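Local coordinates for protein putative ABC type-2 transporter (Thermotoga maritima MSB8, PDB 3CNI) that probably works in transport across the cell membrane as an ABC-2 family transporter, of which this chain is one domain, and binds calcium ions, at residues A[80-85]-A[93-98]; A[37-40]-A[45-48]. All coordinates share one frame; numbering follows the deposited sequence.

In the fold
Both contacts pack a helix against the same mixed sheet, but from opposite faces and at different depths. In contact 1, helix 89-107 covers strand 76-84 in the interior of the fold; every touching residue is buried, and a single tryptophan meets aliphatic and backbone atoms near a calcium site. In contact 2, helix 44-54 lies over strand 36-41 at the margin of the sheet, where a tyrosine keeps a polar tip and meets the aliphatic part of a glutamate that stays exposed. The two faces are joined by neighbouring residues: W82 serves contact 1, while Y83 turns to the other side and its OH lies 2.7 Å from OE2 of E48, a probable hydrogen bond.

Contact 1. Residues A[80-85]-A[93-98]; sequences IVWYLR and VSTGTI
W82 carries nearly the whole apolar contact, presenting the far rim of its indole to I98. CH2 of W82 lies 3.6 Å from CG2 of I98, in an oblique approach, while CD1 of I98 reaches CZ3 of W82 at 3.9 Å. The branched isoleucine suits this place because both arms engage the ring: with CG1 beside the backbone N (chi1 -72°), CG2 and CD1 can each touch it. The helix backbone also comes close, CA of T95 sitting 3.7 Å from CH2 of W82. On the strand side, CG2 of I80 lies 3.5 Å above the indole plane, toward its rim.

Polar atoms meet the ring only by packing. OG1 of T95 stands over one face, 4.2 Å from CZ3 of W82, and spends its hydrogen bond on E91 O. At the ring edge is O of S94, which accepts the helical bond from I98 N (2.9 Å). W82 NE1 is satisfied by Q131 OE1 on strand 127-135.

T95 also touches E146, which with S99 binds calcium. Strand 76-84, helix 89-107 and the parallel neighbouring strand 127-135 thus form a beta-alpha-beta crossover, with a calcium site shared between its helix, through S99, and helix 145-152, through E146.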
# COMPACT_ATOMS: atom_id res chain seq x y z
N ILE A 80 11.51 -6.64 -2.62
CA ILE A 80 10.78 -7.02 -3.84
C ILE A 80 11.67 -6.71 -4.99
O ILE A 80 12.16 -5.60 -5.10
CB ILE A 80 9.42 -6.25 -4.02
CG1 ILE A 80 8.67 -6.16 -2.67
CG2 ILE A 80 8.58 -6.92 -5.11
CD1 ILE A 80 7.64 -5.02 -2.52
N VAL A 81 11.92 -7.73 -5.82
CA VAL A 81 12.58 -7.56 -7.12
C VAL A 81 11.51 -7.69 -8.19
O VAL A 81 10.82 -8.71 -8.29
CB VAL A 81 13.69 -8.62 -7.37
CG1 VAL A 81 14.53 -8.26 -8.59
CG2 VAL A 81 14.57 -8.77 -6.11
N TRP A 82 11.35 -6.63 -8.95
CA TRP A 82 10.32 -6.58 -9.97
C TRP A 82 10.89 -6.84 -11.32
O TRP A 82 11.96 -6.41 -11.61
CB TRP A 82 9.64 -5.21 -10.01
CG TRP A 82 8.95 -4.77 -8.75
CD1 TRP A 82 9.49 -4.00 -7.74
CD2 TRP A 82 7.59 -4.98 -8.41
NE1 TRP A 82 8.54 -3.75 -6.81
CE2 TRP A 82 7.36 -4.34 -7.19
CE3 TRP A 82 6.52 -5.63 -9.04
CZ2 TRP A 82 6.10 -4.34 -6.56
CZ3 TRP A 82 5.29 -5.65 -8.40
CH2 TRP A 82 5.09 -4.98 -7.19
N TYR A 83 10.13 -7.56 -12.14
CA TYR A 83 10.55 -7.91 -13.50
C TYR A 83 9.54 -7.33 -14.48
O TYR A 83 8.51 -7.97 -14.83
CB TYR A 83 10.65 -9.42 -13.71
CG TYR A 83 11.81 -10.00 -12.93
CD1 TYR A 83 12.98 -10.40 -13.58
CD2 TYR A 83 11.76 -10.10 -11.54
CE1 TYR A 83 14.04 -10.88 -12.89
CE2 TYR A 83 12.83 -10.61 -10.84
CZ TYR A 83 13.97 -10.99 -11.52
OH TYR A 83 15.06 -11.47 -10.86
N LEU A 84 9.87 -6.12 -14.90
CA LEU A 84 9.07 -5.42 -15.88
C LEU A 84 9.58 -5.71 -17.28
O LEU A 84 10.77 -5.59 -17.57
CB LEU A 84 9.05 -3.92 -15.61
CG LEU A 84 8.66 -3.48 -14.21
CD1 LEU A 84 8.65 -1.91 -14.23
CD2 LEU A 84 7.35 -4.12 -13.75
N ARG A 85 8.65 -6.15 -18.10
CA ARG A 85 8.92 -6.46 -19.49
C ARG A 85 7.98 -5.65 -20.32
O ARG A 85 7.41 -6.13 -21.27
CB ARG A 85 8.66 -7.93 -19.76
CG ARG A 85 9.57 -8.89 -19.00
CD ARG A 85 8.90 -10.24 -18.73
NE ARG A 85 9.69 -11.04 -17.78
CZ ARG A 85 9.30 -11.35 -16.56
NH1 ARG A 85 8.12 -10.95 -16.11
NH2 ARG A 85 10.08 -12.09 -15.79
N VAL A 93 -1.08 -3.25 -13.08
CA VAL A 93 -2.01 -4.06 -12.28
C VAL A 93 -1.27 -4.95 -11.31
O VAL A 93 -1.67 -5.07 -10.13
CB VAL A 93 -2.94 -4.88 -13.17
CG1 VAL A 93 -3.64 -6.02 -12.38
CG2 VAL A 93 -3.96 -3.91 -13.83
N SER A 94 -0.17 -5.54 -11.76
CA SER A 94 0.73 -6.32 -10.84
C SER A 94 1.34 -5.48 -9.76
O SER A 94 1.43 -5.90 -8.60
CB SER A 94 1.90 -6.98 -11.58
OG SER A 94 1.46 -8.01 -12.46
N THR A 95 1.84 -4.33 -10.15
CA THR A 95 2.44 -3.42 -9.18
C THR A 95 1.50 -3.03 -8.06
O THR A 95 1.81 -3.19 -6.90
CB THR A 95 2.94 -2.15 -9.85
OG1 THR A 95 3.97 -2.51 -10.78
CG2 THR A 95 3.62 -1.28 -8.87
N GLY A 96 0.35 -2.51 -8.43
CA GLY A 96 -0.69 -2.14 -7.48
C GLY A 96 -1.20 -3.31 -6.67
O GLY A 96 -1.43 -3.21 -5.48
N THR A 97 -1.41 -4.44 -7.32
CA THR A 97 -1.93 -5.65 -6.62
C THR A 97 -0.98 -6.20 -5.61
O THR A 97 -1.39 -6.52 -4.53
CB THR A 97 -2.33 -6.79 -7.61
OG1 THR A 97 -3.24 -6.27 -8.54
CG2 THR A 97 -3.05 -7.87 -6.92
N ILE A 98 0.28 -6.31 -5.95
CA ILE A 98 1.32 -6.85 -5.02
C ILE A 98 1.56 -5.86 -3.87
O ILE A 98 1.74 -6.24 -2.71
CB ILE A 98 2.61 -7.29 -5.81
CG1 ILE A 98 2.27 -8.57 -6.58
CG2 ILE A 98 3.81 -7.49 -4.96
CD1 ILE A 98 3.11 -8.78 -7.84

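Contact 2. Residues A[37-40]-A[45-48]; sequences IVYA and KEAE
Y39 leans from strand 36-41 onto E46 and A47 of helix 44-54, at the start of a beta-alpha-beta crossover that returns to the sheet at strand 58-62, passing over strand 12-17. The CB of Y39 points toward the helix, and CG stands anti to the backbone N (chi1 159°), which carries the ring out over the first turn of the helix.

At the ring root, CG of Y39 is 3.9 Å from CA of A47. From there the two long edges of the ring have different neighbours. CD2 and CE2 run beside A47, whose methyl is modelled too close to them for its exact spacing to be trusted; a small residue is apt here, because A14 and V16 of strand 12-17 press on the same methyl. The peptide ahead of it also covers the ring, A47 N lying 3.9 Å above the plane and E46 O over the same face. Along the other edge, over the same face, CD1 and CE1 meet the aliphatic part of E46, with CG of E46 3.6 Å from CE1 of Y39. The glutamate chain then bends (chi2 88°) and leads its poorly ordered carboxylate away, so only methylenes pack while the charge stays exposed.

With a serine in place of Y39, the E46 methylenes and the A47 backbone would probably lose their aromatic cover and D43 N its partner. CZ of Y39 still lies 4.2 Å from CG of E46, and beyond it the tip ends in a hydrogen bond between OH of Y39 and the backbone N of D43.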
# COMPACT_ATOMS: atom_id res chain seq x y z
N ILE A 37 2.04 -19.11 -6.11
CA ILE A 37 3.44 -19.44 -5.89
C ILE A 37 4.07 -20.05 -7.14
O ILE A 37 3.64 -21.10 -7.62
CB ILE A 37 3.60 -20.43 -4.71
CG1 ILE A 37 2.98 -19.84 -3.44
CG2 ILE A 37 5.07 -20.76 -4.49
CD1 ILE A 37 3.10 -20.75 -2.23
N VAL A 38 5.18 -19.48 -7.55
CA VAL A 38 5.89 -19.96 -8.69
C VAL A 38 7.21 -20.59 -8.28
O VAL A 38 7.66 -21.52 -8.89
CB VAL A 38 6.12 -18.79 -9.64
CG1 VAL A 38 7.39 -18.92 -10.34
CG2 VAL A 38 5.00 -18.66 -10.59
N TYR A 39 7.72 -20.12 -7.17
CA TYR A 39 8.76 -20.80 -6.49
C TYR A 39 8.77 -20.36 -5.07
O TYR A 39 8.54 -19.22 -4.77
CB TYR A 39 10.06 -20.44 -7.11
CG TYR A 39 11.25 -20.66 -6.25
CD1 TYR A 39 11.87 -21.87 -6.22
CD2 TYR A 39 11.79 -19.64 -5.53
CE1 TYR A 39 12.96 -22.07 -5.47
CE2 TYR A 39 12.89 -19.83 -4.78
CZ TYR A 39 13.48 -21.05 -4.76
OH TYR A 39 14.60 -21.25 -4.02
N ALA A 40 9.04 -21.29 -4.19
CA ALA A 40 9.00 -21.04 -2.78
C ALA A 40 10.19 -21.73 -2.22
O ALA A 40 10.26 -22.92 -2.27
CB ALA A 40 7.78 -21.61 -2.23
N LYS A 45 18.57 -17.58 -7.13
CA LYS A 45 18.93 -17.81 -8.55
C LYS A 45 17.83 -18.64 -9.19
O LYS A 45 17.46 -18.48 -10.36
CB LYS A 45 20.28 -18.55 -8.68
CG LYS A 45 21.37 -17.77 -9.43
N GLU A 46 17.30 -19.55 -8.40
CA GLU A 46 16.25 -20.46 -8.83
C GLU A 46 14.90 -19.73 -8.85
O GLU A 46 13.99 -20.11 -9.61
CB GLU A 46 16.22 -21.68 -7.91
CG GLU A 46 15.14 -22.76 -8.21
CD GLU A 46 15.58 -23.84 -9.20
OE1 GLU A 46 16.33 -24.76 -8.80
OE2 GLU A 46 15.16 -23.76 -10.38
N ALA A 47 14.73 -18.71 -8.02
CA ALA A 47 13.46 -17.97 -7.99
C ALA A 47 13.46 -17.07 -9.22
O ALA A 47 12.44 -16.91 -9.87
CB ALA A 47 13.25 -17.16 -6.68
N GLU A 48 14.62 -16.51 -9.50
CA GLU A 48 14.83 -15.72 -10.69
C GLU A 48 14.54 -16.52 -11.95
O GLU A 48 14.11 -15.98 -12.96
CB GLU A 48 16.26 -15.19 -10.76
CG GLU A 48 16.51 -14.58 -12.12
CD GLU A 48 17.64 -13.58 -12.17
OE1 GLU A 48 18.75 -13.97 -12.57
OE2 GLU A 48 17.39 -12.39 -11.85